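Local coordinates for protein type 6 secretion amidase effector 2 (Salmonella typhi, PDB 6WIN) that probably cleaves amide bonds in bacterial peptidoglycan as an antimicrobial toxin delivered by type VI secretion, at residues S37-G42 and G63-H68; I57-N62 and E127-V132; G71-F76 and D89-D94. All coordinates share one frame; numbering follows the deposited sequence.

Contact 1 of 3, residues S37-G42 and G63-H68; sequences STWQQG and GRYPNH
The backbones of S37-G42 and G63-H68 run roughly counter to each other, their end-to-end directions 146° apart, and draw closest where the CA atoms of Q41 and G63 lie 4.8 Å apart. Here Q41 holds G63 twice over. Its backbone N donates to G63 O at 3.1 Å, arriving from above the carbonyl plane, while its side chain carries OE1 back to accept from G63 N at 3.0 Å. The neighbouring Q40 has its CG opposite the main-chain N (chi1 -174°) and then bends at chi2, which brings NE2 to the same G63 O at 3.3 Å. The two donors reach that oxygen from opposite faces of its plane. Q40 OE1 is bonded to H139 in the C-terminal histidine run, apparently a purification tag.

R64 starts out away from the other segment, but its chain folds at chi2 and chi3 and brings NH1 to S37 O at 2.7 Å, nearly along the C=O axis though bent at the hydrogen. W39 O also lies at the edge of this guanidinium, too far off to bond. A water links the backbones, donating to W39 O and accepting from Y65 N.

Deeper in, W39 and Y65 point the same way, side by side, in an edge-to-face pair: the indole edge meets the phenol face, with planes 77° apart and W39 CE3 3.8 Å from Y65 CD1. W39 NE1 is held by V33 O, and V24 of helix 23-30 touches both rings.

The chemistry divides in two, with aromatic carbon inside and a polar clasp toward the surface. Since three bonds hold the backbone N and O of G63 and the charge on R64 probably strengthens its bond to S37 O, the loop after strand 56-59 should be well fastened to strand 40-44 and the turn that leads into it.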
ATOM      1  N   SER A  37      -1.713  -5.385 -11.455  1.00 26.59           N
ATOM      2  CA  SER A  37      -0.972  -5.241 -12.703  1.00 25.20           C
ATOM      3  C   SER A  37      -1.407  -4.030 -13.514  1.00 27.76           C
ATOM      4  O   SER A  37      -0.664  -3.602 -14.407  1.00 21.77           O
ATOM      5  CB  SER A  37      -1.144  -6.504 -13.550  1.00 27.54           C
ATOM      6  OG  SER A  37      -2.518  -6.805 -13.711  1.00 36.55           O
ATOM      7  N   THR A  38      -2.594  -3.476 -13.244  1.00 24.82           N
ATOM      8  CA  THR A  38      -3.088  -2.320 -13.988  1.00 25.18           C
ATOM      9  C   THR A  38      -2.775  -0.991 -13.310  1.00 19.33           C
ATOM     10  O   THR A  38      -3.027   0.059 -13.908  1.00 22.30           O
ATOM     11  CB  THR A  38      -4.607  -2.422 -14.196  1.00 23.38           C
ATOM     12  OG1 THR A  38      -5.276  -2.276 -12.932  1.00 22.55           O
ATOM     13  CG2 THR A  38      -4.974  -3.779 -14.809  1.00 22.62           C
ATOM     14  N   TRP A  39      -2.246  -1.011 -12.088  1.00 20.64           N
ATOM     15  CA  TRP A  39      -2.076   0.214 -11.319  1.00 14.83           C
ATOM     16  C   TRP A  39      -0.946   1.068 -11.895  1.00 20.29           C
ATOM     17  O   TRP A  39       0.033   0.555 -12.448  1.00 18.67           O
ATOM     18  CB  TRP A  39      -1.788  -0.108  -9.847  1.00 16.87           C
ATOM     19  CG  TRP A  39      -2.929  -0.790  -9.120  1.00 17.12           C
ATOM     20  CD1 TRP A  39      -4.203  -0.968  -9.580  1.00 14.95           C
ATOM     21  CD2 TRP A  39      -2.884  -1.393  -7.820  1.00 16.55           C
ATOM     22  NE1 TRP A  39      -4.955  -1.640  -8.644  1.00 17.11           N
ATOM     23  CE2 TRP A  39      -4.167  -1.918  -7.558  1.00 15.57           C
ATOM     24  CE3 TRP A  39      -1.875  -1.554  -6.857  1.00 15.71           C
ATOM     25  CZ2 TRP A  39      -4.476  -2.580  -6.362  1.00 15.99           C
ATOM     26  CZ3 TRP A  39      -2.180  -2.209  -5.679  1.00 15.42           C
ATOM     27  CH2 TRP A  39      -3.473  -2.715  -5.440  1.00 17.13           C
ATOM     28  N   GLN A  40      -1.102   2.384 -11.764  1.00 17.59           N
ATOM     29  CA  GLN A  40      -0.062   3.357 -12.075  1.00 18.70           C
ATOM     30  C   GLN A  40       0.413   4.024 -10.790  1.00 20.20           C
ATOM     31  O   GLN A  40      -0.395   4.371  -9.920  1.00 18.86           O
ATOM     32  CB  GLN A  40      -0.564   4.423 -13.056  1.00 18.64           C
ATOM     33  CG  GLN A  40       0.517   5.381 -13.538  1.00 22.40           C
ATOM     34  CD  GLN A  40       1.147   4.947 -14.849  1.00 29.30           C
ATOM     35  OE1 GLN A  40       0.559   5.124 -15.927  1.00 32.72           O
ATOM     36  NE2 GLN A  40       2.350   4.376 -14.770  1.00 27.34           N
ATOM     37  N   GLN A  41       1.725   4.203 -10.683  1.00 16.56           N
ATOM     38  CA  GLN A  41       2.324   4.853  -9.524  1.00 16.62           C
ATOM     39  C   GLN A  41       1.874   6.310  -9.398  1.00 18.29           C
ATOM     40  O   GLN A  41       2.114   7.125 -10.293  1.00 20.45           O
ATOM     41  CB  GLN A  41       3.846   4.775  -9.651  1.00 15.93           C
ATOM     42  CG  GLN A  41       4.595   5.470  -8.548  1.00 16.88           C
ATOM     43  CD  GLN A  41       6.065   5.151  -8.568  1.00 17.73           C
ATOM     44  OE1 GLN A  41       6.553   4.398  -9.424  1.00 18.56           O
ATOM     45  NE2 GLN A  41       6.790   5.716  -7.625  1.00 17.31           N
ATOM     46  N   GLY A  42       1.252   6.652  -8.272  1.00 17.73           N
ATOM     47  CA  GLY A  42       0.859   8.020  -7.987  1.00 16.30           C
ATOM     48  C   GLY A  42       1.857   8.754  -7.106  1.00 20.71           C
ATOM     49  O   GLY A  42       3.053   8.441  -7.072  1.00 19.44           O
ATOM     50  N   GLY A  63       7.186   2.844 -11.868  1.00 27.34           N
ATOM     51  CA  GLY A  63       5.866   3.222 -12.312  1.00 20.80           C
ATOM     52  C   GLY A  63       4.790   2.173 -12.125  1.00 21.81           C
ATOM     53  O   GLY A  63       3.623   2.460 -12.428  1.00 22.36           O
ATOM     54  N   ARG A  64       5.139   0.967 -11.667  1.00 15.77           N
ATOM     55  CA  ARG A  64       4.191  -0.143 -11.657  1.00 18.54           C
ATOM     56  C   ARG A  64       4.276  -0.946 -10.365  1.00 25.95           C
ATOM     57  O   ARG A  64       5.289  -0.931  -9.662  1.00 20.26           O
ATOM     58  CB  ARG A  64       4.412  -1.089 -12.841  1.00 21.39           C
ATOM     59  CG  ARG A  64       4.796  -0.391 -14.132  1.00 30.07           C
ATOM     60  CD  ARG A  64       3.591   0.264 -14.757  1.00 30.92           C
ATOM     61  NE  ARG A  64       2.485  -0.672 -14.887  1.00 38.08           N
ATOM     62  CZ  ARG A  64       2.450  -1.661 -15.775  1.00 43.46           C
ATOM     63  NH1 ARG A  64       1.401  -2.476 -15.820  1.00 42.61           N
ATOM     64  NH2 ARG A  64       3.464  -1.836 -16.625  1.00 43.40           N
ATOM     65  N   TYR A  65       3.192  -1.658 -10.068  1.00 19.44           N
ATOM     66  CA  TYR A  65       3.191  -2.582  -8.938  1.00 23.44           C
ATOM     67  C   TYR A  65       4.116  -3.749  -9.256  1.00 26.98           C
ATOM     68  O   TYR A  65       3.985  -4.362 -10.322  1.00 29.96           O
ATOM     69  CB  TYR A  65       1.770  -3.083  -8.664  1.00 18.70           C
ATOM     70  CG  TYR A  65       1.618  -3.901  -7.406  1.00 23.87           C
ATOM     71  CD1 TYR A  65       1.489  -3.282  -6.170  1.00 21.19           C
ATOM     72  CD2 TYR A  65       1.601  -5.288  -7.449  1.00 25.79           C
ATOM     73  CE1 TYR A  65       1.339  -4.020  -5.017  1.00 25.17           C
ATOM     74  CE2 TYR A  65       1.455  -6.040  -6.289  1.00 22.61           C
ATOM     75  CZ  TYR A  65       1.321  -5.396  -5.081  1.00 22.19           C
ATOM     76  OH  TYR A  65       1.179  -6.116  -3.912  1.00 26.24           O
ATOM     77  N   PRO A  66       5.068  -4.070  -8.395  1.00 24.90           N
ATOM     78  CA  PRO A  66       5.996  -5.178  -8.700  1.00 34.69           C
ATOM     79  C   PRO A  66       5.462  -6.552  -8.288  1.00 36.38           C
ATOM     80  O   PRO A  66       5.778  -7.103  -7.235  1.00 33.31           O
ATOM     81  CB  PRO A  66       7.246  -4.792  -7.903  1.00 31.87           C
ATOM     82  CG  PRO A  66       6.716  -4.063  -6.709  1.00 27.46           C
ATOM     83  CD  PRO A  66       5.412  -3.397  -7.127  1.00 28.35           C
ATOM     84  N   ASN A  67       4.628  -7.132  -9.159  1.00 38.40           N
ATOM     85  CA  ASN A  67       4.087  -8.468  -8.905  1.00 39.80           C
ATOM     86  C   ASN A  67       5.194  -9.503  -8.767  1.00 39.10           C
ATOM     87  O   ASN A  67       5.033 -10.503  -8.057  1.00 45.16           O
ATOM     88  CB  ASN A  67       3.137  -8.877 -10.033  1.00 47.63           C
ATOM     89  CG  ASN A  67       2.003  -7.885 -10.239  1.00 53.24           C
ATOM     90  OD1 ASN A  67       2.091  -6.987 -11.085  1.00 50.64           O
ATOM     91  ND2 ASN A  67       0.924  -8.054  -9.476  1.00 52.56           N
ATOM     92  N   HIS A  68       6.317  -9.271  -9.430  1.00 37.33           N
ATOM     93  CA  HIS A  68       7.460 -10.168  -9.479  1.00 41.09           C
ATOM     94  C   HIS A  68       8.308 -10.140  -8.215  1.00 45.64           C
ATOM     95  O   HIS A  68       9.289 -10.880  -8.133  1.00 45.67           O
ATOM     96  CB  HIS A  68       8.327  -9.786 -10.674  1.00 47.51           C
ATOM     97  CG  HIS A  68       8.590  -8.312 -10.771  1.00 52.64           C
ATOM     98  ND1 HIS A  68       7.670  -7.422 -11.286  1.00 42.07           N
ATOM     99  CD2 HIS A  68       9.667  -7.571 -10.409  1.00 51.52           C
ATOM    100  CE1 HIS A  68       8.170  -6.199 -11.243  1.00 48.18           C
ATOM    101  NE2 HIS A  68       9.380  -6.262 -10.715  1.00 49.84           N
TER
HETATM  102  O   HOH W   1       1.081  -1.941 -11.803  1.00 23.11           O

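Contact 2 of 3, residues I57-N62 and E127-V132; sequences IATFVN and EAYFIV
A58 and F130 form the hydrogen-bonded pair between two antiparallel strands: A58 N donates to F130 O at 3.0 Å and F130 N to A58 O at 2.8 Å. Just past the strand end, F60 N continues the ladder to A128 O.

Y129 can be followed outward from this backbone. Its CB sits 4.0 Å from A58 O. The ring then passes along the A58-T59 peptide, CD2 coming within 3.6 Å of A58 C, while the same atom also meets I57 CD1, whose side chain crosses at about a right angle. Farther out, CE2 and CZ lie under T59 CG2, which stands over the ring face toward its rim, 3.6 Å from CZ, in a CH-pi contact. The hydroxyl finally bonds to S123 O. T59 OG1, beside CG2, is taken by H73 N.

On the face that carries A58 and F130, the F60 side chain, just past the strand, crosses F130 with CD2 3.7 Å from F130 CB, and V132 CG2 touches both A58 CB and the edge of the F60 ring. Hydrogen-bonded and non-hydrogen-bonded pairs alternate as in any antiparallel beta-sheet, with a marked twist (131° between strand directions); 129-133 and 56-59 are the second and third of its six strands, between 40-44 and 74-81.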
ATOM      1  N   ILE A  57      -2.945   2.812  -1.053  1.00 15.43           N
ATOM      2  CA  ILE A  57      -1.532   2.984  -1.354  1.00 15.60           C
ATOM      3  C   ILE A  57      -0.889   1.620  -1.591  1.00 17.71           C
ATOM      4  O   ILE A  57      -1.445   0.575  -1.249  1.00 15.22           O
ATOM      5  CB  ILE A  57      -0.809   3.757  -0.233  1.00 15.08           C
ATOM      6  CG1 ILE A  57      -0.828   2.954   1.080  1.00 19.13           C
ATOM      7  CG2 ILE A  57      -1.490   5.107  -0.028  1.00 17.33           C
ATOM      8  CD1 ILE A  57      -0.028   3.619   2.216  1.00 17.28           C
ATOM      9  N   ALA A  58       0.301   1.635  -2.190  1.00 18.13           N
ATOM     10  CA  ALA A  58       0.979   0.390  -2.530  1.00 18.23           C
ATOM     11  C   ALA A  58       2.460   0.651  -2.769  1.00 18.62           C
ATOM     12  O   ALA A  58       2.878   1.781  -3.013  1.00 17.69           O
ATOM     13  CB  ALA A  58       0.365  -0.258  -3.776  1.00 18.17           C
ATOM     14  N   THR A  59       3.243  -0.423  -2.706  1.00 18.89           N
ATOM     15  CA  THR A  59       4.627  -0.399  -3.163  1.00 17.96           C
ATOM     16  C   THR A  59       4.673  -0.290  -4.685  1.00 16.66           C
ATOM     17  O   THR A  59       4.017  -1.064  -5.386  1.00 15.18           O
ATOM     18  CB  THR A  59       5.342  -1.678  -2.734  1.00 23.56           C
ATOM     19  OG1 THR A  59       4.651  -2.800  -3.309  1.00 18.48           O
ATOM     20  CG2 THR A  59       5.367  -1.826  -1.203  1.00 13.30           C
ATOM     21  N   PHE A  60       5.469   0.645  -5.202  1.00 16.59           N
ATOM     22  CA  PHE A  60       5.609   0.834  -6.644  1.00 16.76           C
ATOM     23  C   PHE A  60       7.074   0.906  -7.043  1.00 19.22           C
ATOM     24  O   PHE A  60       7.885   1.535  -6.359  1.00 17.96           O
ATOM     25  CB  PHE A  60       4.925   2.117  -7.128  1.00 18.95           C
ATOM     26  CG  PHE A  60       3.446   1.988  -7.312  1.00 19.75           C
ATOM     27  CD1 PHE A  60       2.916   1.573  -8.528  1.00 18.12           C
ATOM     28  CD2 PHE A  60       2.580   2.312  -6.281  1.00 14.85           C
ATOM     29  CE1 PHE A  60       1.559   1.473  -8.710  1.00 17.41           C
ATOM     30  CE2 PHE A  60       1.221   2.211  -6.456  1.00 15.12           C
ATOM     31  CZ  PHE A  60       0.709   1.791  -7.682  1.00 19.11           C
ATOM     32  N   VAL A  61       7.390   0.295  -8.180  1.00 23.79           N
ATOM     33  CA  VAL A  61       8.735   0.282  -8.739  1.00 21.94           C
ATOM     34  C   VAL A  61       8.627   0.614 -10.219  1.00 20.77           C
ATOM     35  O   VAL A  61       7.886  -0.052 -10.951  1.00 20.79           O
ATOM     36  CB  VAL A  61       9.420  -1.082  -8.550  1.00 22.15           C
ATOM     37  CG1 VAL A  61      10.618  -1.201  -9.469  1.00 22.12           C
ATOM     38  CG2 VAL A  61       9.790  -1.316  -7.080  1.00 21.63           C
ATOM     39  N   ASN A  62       9.369   1.633 -10.657  1.00 22.13           N
ATOM     40  CA  ASN A  62       9.450   2.004 -12.072  1.00 20.29           C
ATOM     41  C   ASN A  62       8.054   2.206 -12.653  1.00 25.42           C
ATOM     42  O   ASN A  62       7.751   1.768 -13.764  1.00 24.34           O
ATOM     43  CB  ASN A  62      10.224   0.962 -12.885  1.00 22.63           C
ATOM     44  CG  ASN A  62      11.673   0.798 -12.415  1.00 32.78           C
ATOM     45  OD1 ASN A  62      12.317   1.758 -11.989  1.00 26.62           O
ATOM     46  ND2 ASN A  62      12.189  -0.429 -12.502  1.00 27.69           N
ATOM     47  N   GLU A 127       9.138   4.667   2.293  1.00 17.03           N
ATOM     48  CA  GLU A 127       9.412   5.414   1.068  1.00 14.98           C
ATOM     49  C   GLU A 127       9.011   4.658  -0.195  1.00 18.34           C
ATOM     50  O   GLU A 127       8.961   5.265  -1.272  1.00 16.96           O
ATOM     51  CB  GLU A 127      10.903   5.783   1.008  1.00 20.89           C
ATOM     52  CG  GLU A 127      11.334   6.776   2.097  1.00 18.11           C
ATOM     53  CD  GLU A 127      12.765   7.259   1.920  1.00 23.66           C
ATOM     54  OE1 GLU A 127      13.641   6.780   2.663  1.00 23.24           O
ATOM     55  OE2 GLU A 127      13.008   8.109   1.035  1.00 24.97           O
ATOM     56  N   ALA A 128       8.707   3.362  -0.087  1.00 16.41           N
ATOM     57  CA  ALA A 128       8.282   2.581  -1.239  1.00 19.25           C
ATOM     58  C   ALA A 128       6.805   2.762  -1.576  1.00 18.60           C
ATOM     59  O   ALA A 128       6.349   2.241  -2.602  1.00 17.99           O
ATOM     60  CB  ALA A 128       8.571   1.097  -0.998  1.00 20.32           C
ATOM     61  N   TYR A 129       6.054   3.505  -0.774  1.00 19.41           N
ATOM     62  CA  TYR A 129       4.605   3.543  -0.904  1.00 17.29           C
ATOM     63  C   TYR A 129       4.152   4.779  -1.664  1.00 16.43           C
ATOM     64  O   TYR A 129       4.576   5.900  -1.366  1.00 15.77           O
ATOM     65  CB  TYR A 129       3.936   3.482   0.469  1.00 15.26           C
ATOM     66  CG  TYR A 129       3.984   2.080   1.004  1.00 19.78           C
ATOM     67  CD1 TYR A 129       5.098   1.619   1.721  1.00 13.73           C
ATOM     68  CD2 TYR A 129       2.943   1.193   0.754  1.00 16.53           C
ATOM     69  CE1 TYR A 129       5.158   0.318   2.182  1.00 15.66           C
ATOM     70  CE2 TYR A 129       2.983  -0.105   1.214  1.00 18.42           C
ATOM     71  CZ  TYR A 129       4.089  -0.540   1.930  1.00 19.97           C
ATOM     72  OH  TYR A 129       4.112  -1.841   2.363  1.00 19.01           O
ATOM     73  N   PHE A 130       3.270   4.561  -2.632  1.00 15.22           N
ATOM     74  CA  PHE A 130       2.737   5.619  -3.466  1.00 16.47           C
ATOM     75  C   PHE A 130       1.237   5.411  -3.602  1.00 17.33           C
ATOM     76  O   PHE A 130       0.745   4.289  -3.498  1.00 13.95           O
ATOM     77  CB  PHE A 130       3.411   5.628  -4.857  1.00 17.57           C
ATOM     78  CG  PHE A 130       4.885   5.969  -4.816  1.00 17.69           C
ATOM     79  CD1 PHE A 130       5.326   7.223  -5.200  1.00 19.68           C
ATOM     80  CD2 PHE A 130       5.824   5.038  -4.397  1.00 16.66           C
ATOM     81  CE1 PHE A 130       6.685   7.551  -5.146  1.00 20.00           C
ATOM     82  CE2 PHE A 130       7.179   5.355  -4.353  1.00 14.16           C
ATOM     83  CZ  PHE A 130       7.603   6.608  -4.723  1.00 17.56           C
ATOM     84  N   ILE A 131       0.517   6.508  -3.837  1.00 18.14           N
ATOM     85  CA  ILE A 131      -0.913   6.416  -4.082  1.00 15.75           C
ATOM     86  C   ILE A 131      -1.175   5.604  -5.343  1.00 18.57           C
ATOM     87  O   ILE A 131      -0.494   5.766  -6.369  1.00 16.29           O
ATOM     88  CB  ILE A 131      -1.512   7.828  -4.172  1.00 17.57           C
ATOM     89  CG1 ILE A 131      -1.308   8.573  -2.847  1.00 19.54           C
ATOM     90  CG2 ILE A 131      -2.980   7.760  -4.532  1.00 21.71           C
ATOM     91  CD1 ILE A 131      -1.880   9.983  -2.819  1.00 22.05           C
ATOM     92  N   VAL A 132      -2.166   4.714  -5.267  1.00 17.27           N
ATOM     93  CA  VAL A 132      -2.553   3.880  -6.403  1.00 20.72           C
ATOM     94  C   VAL A 132      -3.358   4.737  -7.373  1.00 20.21           C
ATOM     95  O   VAL A 132      -4.394   5.282  -7.000  1.00 20.33           O
ATOM     96  CB  VAL A 132      -3.376   2.665  -5.945  1.00 17.26           C
ATOM     97  CG1 VAL A 132      -4.051   2.019  -7.144  1.00 14.74           C
ATOM     98  CG2 VAL A 132      -2.498   1.654  -5.223  1.00 15.92           C
TER

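Contact 3 of 3, residues G71-F76 and D89-D94; sequences GNHAAF and DQWKDD
H73 swings its ring away from its amide N (chi1 -168°) and CG of D89 is lodged between its own N and carbonyl carbon (chi1 59°), and with these turns the imidazole and the carboxylate meet between the two segments. H73 NE2 donates to D89 OD2 at 2.7 Å. The oxygen is met on its anti side and somewhat out of the carboxylate plane. The planes are 79° apart, and the carboxylate oxygen lies near the imidazole plane, at its edge.

D89 OD2 is shared: R103 NE, on strand 101-106, makes a salt bridge to it as well, while OD1 pairs with K97. The carboxylate is thus held from several directions, which should limit its turning and so help set the position of the H73 ring. Q90 O approaches another part of the imidazole edge, 3.8 Å from CE1, and W91 CE3 comes obliquely to the same carbon at 4.0 Å.

Beneath this polar pair the contact is carbon on carbon. A75 CB points at D89 CB, 3.8 Å away, where the CA atoms of the two residues are 4.8 Å apart. Beside it a water donates to A74 O at 2.8 Å and accepts from Q90 N at 3.2 Å, linking the first residue of strand 74-81 to the loop that leaves strand 84-89.

H73 sits just before strand 74-81 and D89 closes strand 84-89. H73 also touches C23 at the beginning of helix 23-30, a cysteine-on-helix, histidine-by-strand layout consistent with a papain-like amidase. F76 and Q90 pack on L26 of that helix, and neighbouring strand 101-106 supplies R103, which also touches H73 and W91.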
ATOM      1  N   GLY A  71       8.452  -8.521  -1.963  1.00 29.05           N
ATOM      2  CA  GLY A  71       8.156  -7.388  -1.117  1.00 30.53           C
ATOM      3  C   GLY A  71       6.998  -6.513  -1.551  1.00 30.19           C
ATOM      4  O   GLY A  71       6.782  -5.465  -0.934  1.00 26.13           O
ATOM      5  N   ASN A  72       6.246  -6.887  -2.586  1.00 25.95           N
ATOM      6  CA  ASN A  72       5.114  -6.063  -2.990  1.00 25.52           C
ATOM      7  C   ASN A  72       4.040  -6.088  -1.907  1.00 25.39           C
ATOM      8  O   ASN A  72       3.875  -7.080  -1.191  1.00 24.48           O
ATOM      9  CB  ASN A  72       4.544  -6.514  -4.347  1.00 24.42           C
ATOM     10  CG  ASN A  72       4.044  -7.958  -4.351  1.00 33.58           C
ATOM     11  OD1 ASN A  72       3.076  -8.304  -3.676  1.00 33.69           O
ATOM     12  ND2 ASN A  72       4.693  -8.797  -5.142  1.00 37.79           N
ATOM     13  N   HIS A  73       3.335  -4.967  -1.760  1.00 21.85           N
ATOM     14  CA  HIS A  73       2.358  -4.836  -0.687  1.00 20.57           C
ATOM     15  C   HIS A  73       1.399  -3.709  -1.038  1.00 16.76           C
ATOM     16  O   HIS A  73       1.756  -2.775  -1.754  1.00 15.35           O
ATOM     17  CB  HIS A  73       3.041  -4.574   0.666  1.00 17.19           C
ATOM     18  CG  HIS A  73       2.134  -4.717   1.855  1.00 17.94           C
ATOM     19  ND1 HIS A  73       1.515  -5.904   2.183  1.00 17.46           N
ATOM     20  CD2 HIS A  73       1.739  -3.818   2.787  1.00 15.30           C
ATOM     21  CE1 HIS A  73       0.765  -5.726   3.257  1.00 18.96           C
ATOM     22  NE2 HIS A  73       0.890  -4.471   3.649  1.00 19.21           N
ATOM     23  N   ALA A  74       0.170  -3.825  -0.541  1.00 17.45           N
ATOM     24  CA  ALA A  74      -0.852  -2.803  -0.713  1.00 17.33           C
ATOM     25  C   ALA A  74      -1.560  -2.612   0.618  1.00 16.85           C
ATOM     26  O   ALA A  74      -1.587  -3.523   1.450  1.00 17.69           O
ATOM     27  CB  ALA A  74      -1.858  -3.176  -1.816  1.00 18.92           C
ATOM     28  N   ALA A  75      -2.123  -1.424   0.826  1.00 16.15           N
ATOM     29  CA  ALA A  75      -2.711  -1.120   2.126  1.00 17.65           C
ATOM     30  C   ALA A  75      -3.577   0.127   2.019  1.00 15.81           C
ATOM     31  O   ALA A  75      -3.589   0.814   0.996  1.00 14.70           O
ATOM     32  CB  ALA A  75      -1.621  -0.932   3.195  1.00 14.77           C
ATOM     33  N   PHE A  76      -4.313   0.407   3.096  1.00 13.70           N
ATOM     34  CA  PHE A  76      -5.010   1.677   3.261  1.00 18.58           C
ATOM     35  C   PHE A  76      -4.163   2.602   4.127  1.00 18.25           C
ATOM     36  O   PHE A  76      -3.725   2.211   5.212  1.00 17.59           O
ATOM     37  CB  PHE A  76      -6.383   1.506   3.920  1.00 15.75           C
ATOM     38  CG  PHE A  76      -7.369   0.684   3.129  1.00 18.66           C
ATOM     39  CD1 PHE A  76      -8.048   1.235   2.043  1.00 17.95           C
ATOM     40  CD2 PHE A  76      -7.646  -0.620   3.493  1.00 16.27           C
ATOM     41  CE1 PHE A  76      -8.978   0.493   1.337  1.00 14.73           C
ATOM     42  CE2 PHE A  76      -8.576  -1.373   2.789  1.00 15.24           C
ATOM     43  CZ  PHE A  76      -9.238  -0.810   1.700  1.00 18.16           C
ATOM     44  N   ASP A  89      -3.866  -3.091   6.859  1.00 14.96           N
ATOM     45  CA  ASP A  89      -3.577  -4.103   5.850  1.00 13.94           C
ATOM     46  C   ASP A  89      -3.893  -5.504   6.360  1.00 19.62           C
ATOM     47  O   ASP A  89      -4.447  -5.697   7.447  1.00 20.83           O
ATOM     48  CB  ASP A  89      -2.121  -3.993   5.354  1.00 15.34           C
ATOM     49  CG  ASP A  89      -1.073  -4.151   6.464  1.00 22.32           C
ATOM     50  OD1 ASP A  89      -1.421  -4.445   7.625  1.00 19.09           O
ATOM     51  OD2 ASP A  89       0.129  -3.981   6.148  1.00 22.62           O
ATOM     52  N   GLN A  90      -3.564  -6.487   5.528  1.00 17.51           N
ATOM     53  CA  GLN A  90      -3.638  -7.893   5.882  1.00 16.69           C
ATOM     54  C   GLN A  90      -2.620  -8.628   5.023  1.00 18.65           C
ATOM     55  O   GLN A  90      -2.106  -8.085   4.043  1.00 17.39           O
ATOM     56  CB  GLN A  90      -5.048  -8.469   5.654  1.00 19.70           C
ATOM     57  CG  GLN A  90      -5.279  -8.920   4.208  1.00 17.96           C
ATOM     58  CD  GLN A  90      -6.664  -9.499   3.956  1.00 21.82           C
ATOM     59  OE1 GLN A  90      -7.524  -9.506   4.838  1.00 21.23           O
ATOM     60  NE2 GLN A  90      -6.884  -9.987   2.737  1.00 19.80           N
ATOM     61  N   TRP A  91      -2.331  -9.871   5.395  1.00 16.86           N
ATOM     62  CA  TRP A  91      -1.649 -10.807   4.505  1.00 19.08           C
ATOM     63  C   TRP A  91      -1.924 -12.222   5.011  1.00 24.68           C
ATOM     64  O   TRP A  91      -2.659 -12.424   5.984  1.00 25.33           O
ATOM     65  CB  TRP A  91      -0.150 -10.493   4.355  1.00 17.05           C
ATOM     66  CG  TRP A  91       0.701 -10.494   5.611  1.00 18.41           C
ATOM     67  CD1 TRP A  91       1.394 -11.553   6.129  1.00 21.64           C
ATOM     68  CD2 TRP A  91       0.976  -9.376   6.472  1.00 17.04           C
ATOM     69  NE1 TRP A  91       2.070 -11.168   7.269  1.00 21.20           N
ATOM     70  CE2 TRP A  91       1.829  -9.837   7.500  1.00 18.41           C
ATOM     71  CE3 TRP A  91       0.583  -8.032   6.474  1.00 19.04           C
ATOM     72  CZ2 TRP A  91       2.296  -9.001   8.524  1.00 21.24           C
ATOM     73  CZ3 TRP A  91       1.049  -7.201   7.500  1.00 18.21           C
ATOM     74  CH2 TRP A  91       1.897  -7.692   8.506  1.00 16.76           C
ATOM     75  N   LYS A  92      -1.345 -13.211   4.319  1.00 23.14           N
ATOM     76  CA  LYS A  92      -1.801 -14.590   4.468  1.00 25.85           C
ATOM     77  C   LYS A  92      -1.401 -15.225   5.799  1.00 28.19           C
ATOM     78  O   LYS A  92      -1.988 -16.243   6.175  1.00 30.27           O
ATOM     79  CB  LYS A  92      -1.276 -15.441   3.307  1.00 22.98           C
ATOM     80  N   ASP A  93      -0.430 -14.659   6.518  1.00 21.74           N
ATOM     81  CA  ASP A  93       0.095 -15.285   7.728  1.00 25.64           C
ATOM     82  C   ASP A  93      -0.933 -15.171   8.846  1.00 27.53           C
ATOM     83  O   ASP A  93      -1.114 -14.093   9.419  1.00 29.55           O
ATOM     84  CB  ASP A  93       1.411 -14.621   8.123  1.00 27.36           C
ATOM     85  CG  ASP A  93       2.102 -15.310   9.285  1.00 29.48           C
ATOM     86  OD1 ASP A  93       1.488 -16.186   9.933  1.00 29.98           O
ATOM     87  OD2 ASP A  93       3.280 -14.972   9.548  1.00 33.56           O
ATOM     88  N   ASP A  94      -1.599 -16.285   9.169  1.00 31.49           N
ATOM     89  CA  ASP A  94      -2.646 -16.278  10.187  1.00 33.05           C
ATOM     90  C   ASP A  94      -2.099 -16.177  11.598  1.00 29.72           C
ATOM     91  O   ASP A  94      -2.890 -16.010  12.529  1.00 40.44           O
ATOM     92  CB  ASP A  94      -3.517 -17.534  10.085  1.00 34.68           C
ATOM     93  CG  ASP A  94      -4.492 -17.479   8.925  1.00 44.50           C
ATOM     94  OD1 ASP A  94      -4.780 -16.362   8.437  1.00 38.76           O
ATOM     95  OD2 ASP A  94      -4.977 -18.556   8.505  1.00 44.50           O
TER
HETATM   96  O   HOH W   2      -3.707  -4.854   2.745  1.00 14.51           O

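How the contacts relate
From the N terminus, the chain enters contact 1 at 37-42, runs on through 57-62 and returns to contact 1 at 63-68, closing a loop of 20 residues. Contact 2 opens inside that loop and closes only at 127-132, so the two cross. Contact 3 follows contact 1 in series and is nested within the long loop of contact 2. The junctions are close: F130 packs against Q41 and G42, P66 O probably bonds to N72 ND2, and I57 N and T59 N probably bond to A75 O and H73 O. Together they tie edge strand 40-44, through 129-133 and 56-59, to strands 74-81 and 84-89.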